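Local coordinates for penaeus monodon metallodensovirus major capsid protein (Penaeus monodon metallodensovirus, PDB 6WH7) that forms the sixty-copy icosahedral capsid of a shrimp densovirus, a shell that probably encloses the viral genome, at residues A[80-88]-A[341-349]. Sequence-based numbering, arbitrary orientation.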
loop_
_atom_site.group_PDB
_atom_site.type_symbol
_atom_site.label_atom_id
_atom_site.label_comp_id
_atom_site.label_asym_id
_atom_site.label_seq_id
_atom_site.Cartn_x
_atom_site.Cartn_y
_atom_site.Cartn_z
ATOM N N MET A 80 9.468 -41.197 -95.464
ATOM C CA MET A 80 9.624 -41.187 -94.018
ATOM C C MET A 80 9.779 -42.615 -93.517
ATOM O O MET A 80 9.341 -43.567 -94.160
ATOM C CB MET A 80 8.421 -40.542 -93.333
ATOM C CG MET A 80 7.214 -41.439 -93.332
ATOM S SD MET A 80 5.667 -40.615 -93.015
ATOM C CE MET A 80 5.219 -40.219 -94.685
ATOM N N ILE A 81 10.410 -42.756 -92.360
ATOM C CA ILE A 81 10.481 -44.034 -91.664
ATOM C C ILE A 81 9.243 -44.183 -90.802
ATOM O O ILE A 81 8.890 -43.279 -90.043
ATOM C CB ILE A 81 11.752 -44.137 -90.808
ATOM C CG1 ILE A 81 12.991 -44.148 -91.683
ATOM C CG2 ILE A 81 11.720 -45.389 -89.969
ATOM C CD1 ILE A 81 13.059 -45.338 -92.561
ATOM N N VAL A 82 8.586 -45.325 -90.914
ATOM C CA VAL A 82 7.375 -45.615 -90.163
ATOM C C VAL A 82 7.776 -46.421 -88.942
ATOM O O VAL A 82 8.307 -47.528 -89.073
ATOM C CB VAL A 82 6.363 -46.378 -91.025
ATOM C CG1 VAL A 82 5.119 -46.678 -90.237
ATOM C CG2 VAL A 82 6.048 -45.584 -92.264
ATOM N N ILE A 83 7.549 -45.871 -87.758
ATOM C CA ILE A 83 7.915 -46.580 -86.538
ATOM C C ILE A 83 6.785 -47.551 -86.236
ATOM O O ILE A 83 5.694 -47.117 -85.847
ATOM C CB ILE A 83 8.140 -45.617 -85.365
ATOM C CG1 ILE A 83 9.046 -44.463 -85.780
ATOM C CG2 ILE A 83 8.750 -46.346 -84.199
ATOM C CD1 ILE A 83 10.340 -44.885 -86.313
ATOM N N PRO A 84 6.985 -48.849 -86.374
ATOM C CA PRO A 84 5.910 -49.812 -86.116
ATOM C C PRO A 84 5.694 -50.007 -84.622
ATOM O O PRO A 84 5.652 -51.130 -84.123
ATOM C CB PRO A 84 6.427 -51.083 -86.788
ATOM C CG PRO A 84 7.877 -50.975 -86.659
ATOM C CD PRO A 84 8.234 -49.529 -86.740
ATOM N N TRP A 85 5.553 -48.905 -83.904
ATOM C CA TRP A 85 5.529 -48.945 -82.456
ATOM C C TRP A 85 4.151 -49.286 -81.935
ATOM O O TRP A 85 3.967 -49.380 -80.722
ATOM C CB TRP A 85 5.974 -47.597 -81.902
ATOM C CG TRP A 85 4.894 -46.579 -81.899
ATOM C CD1 TRP A 85 4.290 -46.018 -82.973
ATOM C CD2 TRP A 85 4.360 -45.921 -80.751
ATOM N NE1 TRP A 85 3.351 -45.106 -82.566
ATOM C CE2 TRP A 85 3.390 -45.021 -81.200
ATOM C CE3 TRP A 85 4.593 -46.028 -79.377
ATOM C CZ2 TRP A 85 2.659 -44.230 -80.331
ATOM C CZ3 TRP A 85 3.871 -45.244 -78.522
ATOM C CH2 TRP A 85 2.911 -44.356 -78.999
ATOM N N ASN A 86 3.175 -49.435 -82.820
ATOM C CA ASN A 86 1.856 -49.897 -82.443
ATOM C C ASN A 86 1.680 -51.391 -82.631
ATOM O O ASN A 86 0.585 -51.902 -82.410
ATOM C CB ASN A 86 0.773 -49.122 -83.197
ATOM C CG ASN A 86 0.918 -49.204 -84.684
ATOM O OD1 ASN A 86 1.979 -49.527 -85.200
ATOM N ND2 ASN A 86 -0.162 -48.920 -85.391
ATOM N N VAL A 87 2.732 -52.099 -83.005
ATOM C CA VAL A 87 2.683 -53.533 -83.232
ATOM C C VAL A 87 3.238 -54.231 -82.000
ATOM O O VAL A 87 4.285 -53.838 -81.478
ATOM C CB VAL A 87 3.481 -53.910 -84.490
ATOM C CG1 VAL A 87 3.409 -55.389 -84.749
ATOM C CG2 VAL A 87 2.983 -53.123 -85.667
ATOM N N MET A 88 2.527 -55.253 -81.521
ATOM C CA MET A 88 3.025 -56.038 -80.395
ATOM C C MET A 88 4.371 -56.662 -80.713
ATOM O O MET A 88 5.265 -56.695 -79.865
ATOM C CB MET A 88 2.018 -57.124 -80.023
ATOM C CG MET A 88 0.764 -56.642 -79.353
ATOM S SD MET A 88 1.064 -55.963 -77.725
ATOM C CE MET A 88 1.554 -57.442 -76.856
ATOM N N ILE A 341 4.871 -56.943 -94.284
ATOM C CA ILE A 341 3.775 -56.107 -93.809
ATOM C C ILE A 341 3.177 -55.364 -94.995
ATOM O O ILE A 341 3.887 -54.670 -95.727
ATOM C CB ILE A 341 4.253 -55.124 -92.736
ATOM C CG1 ILE A 341 4.800 -55.868 -91.527
ATOM C CG2 ILE A 341 3.120 -54.238 -92.303
ATOM C CD1 ILE A 341 5.453 -54.983 -90.524
ATOM N N ASN A 342 1.869 -55.507 -95.185
ATOM C CA ASN A 342 1.203 -54.870 -96.314
ATOM C C ASN A 342 1.002 -53.386 -96.069
ATOM O O ASN A 342 1.259 -52.560 -96.950
ATOM C CB ASN A 342 -0.135 -55.552 -96.572
ATOM C CG ASN A 342 0.030 -56.941 -97.097
ATOM O OD1 ASN A 342 1.050 -57.262 -97.697
ATOM N ND2 ASN A 342 -0.958 -57.786 -96.861
ATOM N N ASN A 343 0.528 -53.035 -94.884
ATOM C CA ASN A 343 0.336 -51.648 -94.507
ATOM C C ASN A 343 0.319 -51.581 -92.993
ATOM O O ASN A 343 0.144 -52.594 -92.314
ATOM C CB ASN A 343 -0.944 -51.074 -95.126
ATOM C CG ASN A 343 -2.190 -51.840 -94.734
ATOM O OD1 ASN A 343 -2.364 -52.238 -93.589
ATOM N ND2 ASN A 343 -3.046 -52.090 -95.709
ATOM N N ILE A 344 0.522 -50.380 -92.468
ATOM C CA ILE A 344 0.444 -50.138 -91.038
ATOM C C ILE A 344 -0.631 -49.094 -90.799
ATOM O O ILE A 344 -0.583 -48.000 -91.368
ATOM C CB ILE A 344 1.791 -49.697 -90.448
ATOM C CG1 ILE A 344 2.792 -50.845 -90.510
ATOM C CG2 ILE A 344 1.619 -49.271 -89.019
ATOM C CD1 ILE A 344 4.188 -50.452 -90.129
ATOM N N GLN A 345 -1.602 -49.446 -89.975
ATOM C CA GLN A 345 -2.659 -48.561 -89.526
ATOM C C GLN A 345 -2.253 -47.956 -88.194
ATOM O O GLN A 345 -1.589 -48.606 -87.388
ATOM C CB GLN A 345 -3.954 -49.342 -89.368
ATOM C CG GLN A 345 -4.449 -49.940 -90.644
ATOM C CD GLN A 345 -5.560 -50.920 -90.410
ATOM O OE1 GLN A 345 -5.659 -51.512 -89.338
ATOM N NE2 GLN A 345 -6.409 -51.102 -91.410
ATOM N N PHE A 346 -2.634 -46.703 -87.961
ATOM C CA PHE A 346 -2.283 -46.065 -86.695
ATOM C C PHE A 346 -3.501 -45.701 -85.858
ATOM O O PHE A 346 -3.714 -46.330 -84.821
ATOM C CB PHE A 346 -1.355 -44.880 -86.927
ATOM C CG PHE A 346 0.024 -45.298 -87.299
ATOM C CD1 PHE A 346 0.863 -45.832 -86.344
ATOM C CD2 PHE A 346 0.488 -45.164 -88.584
ATOM C CE1 PHE A 346 2.126 -46.224 -86.665
ATOM C CE2 PHE A 346 1.757 -45.555 -88.904
ATOM C CZ PHE A 346 2.574 -46.082 -87.942
ATOM N N GLY A 347 -4.298 -44.718 -86.239
ATOM C CA GLY A 347 -5.475 -44.460 -85.452
ATOM C C GLY A 347 -5.173 -43.946 -84.059
ATOM O O GLY A 347 -5.378 -44.647 -83.070
ATOM N N PRO A 348 -4.607 -42.751 -83.953
ATOM C CA PRO A 348 -4.329 -42.181 -82.633
ATOM C C PRO A 348 -5.586 -42.051 -81.795
ATOM O O PRO A 348 -6.713 -42.161 -82.275
ATOM C CB PRO A 348 -3.759 -40.803 -82.965
ATOM C CG PRO A 348 -4.346 -40.478 -84.259
ATOM C CD PRO A 348 -4.387 -41.760 -85.014
ATOM N N THR A 349 -5.380 -41.835 -80.505
ATOM C CA THR A 349 -6.474 -41.361 -79.677
ATOM C C THR A 349 -6.799 -39.945 -80.126
ATOM O O THR A 349 -5.956 -39.050 -80.034
ATOM C CB THR A 349 -6.077 -41.393 -78.205
ATOM O OG1 THR A 349 -5.792 -42.738 -77.813
ATOM C CG2 THR A 349 -7.173 -40.876 -77.352
#
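Val82, Pro84 and Asn86 meet Ile344 and Phe346 in a buried, mainly apolar contact. It joins the end of strand 79-83 and the turn after it to the end of strand 340-345, which belongs to a different sheet, and to the first loop residue after that strand, Phe346. Phe346 is the central side chain. CG1 of Val82 comes to the ring edge, in its plane, 3.5 Å from Phe346 CZ. The carbonyl O of Ile83 also lies at this edge, 3.8 Å from Phe346 CE1. Phe346 CG sits beside its own backbone N (chi1 -73°), and from there the ring reaches strand 79-83. Ile344 CG2 sits over one face of the Phe346 ring, toward its rim. Ile344 CD1 touches both Val82 CG1, at 3.9 Å, and Pro84 CB, at 4.1 Å.

The polar link is a bent hydrogen bond from Asn86 ND2 to the backbone O of Gln345. It is modelled very short, so its detailed geometry is doubtful. The Asn86 amide lies nearly parallel to the Phe346 ring, with planes 15° apart. Asn86 is carried on a type I turn from Pro84 to Val87, closed by Val87 N to Pro84 O at 3.3 Å. Tyr272, on neighbouring strand 270-274, meets the Phe346 ring at a steep angle.

The strand order around 79-83 fits the CHEF sheet of the parvoviral jelly roll. Here the end of the C strand and the turn after it pack against chain that follows the last barrel strand, 287-302.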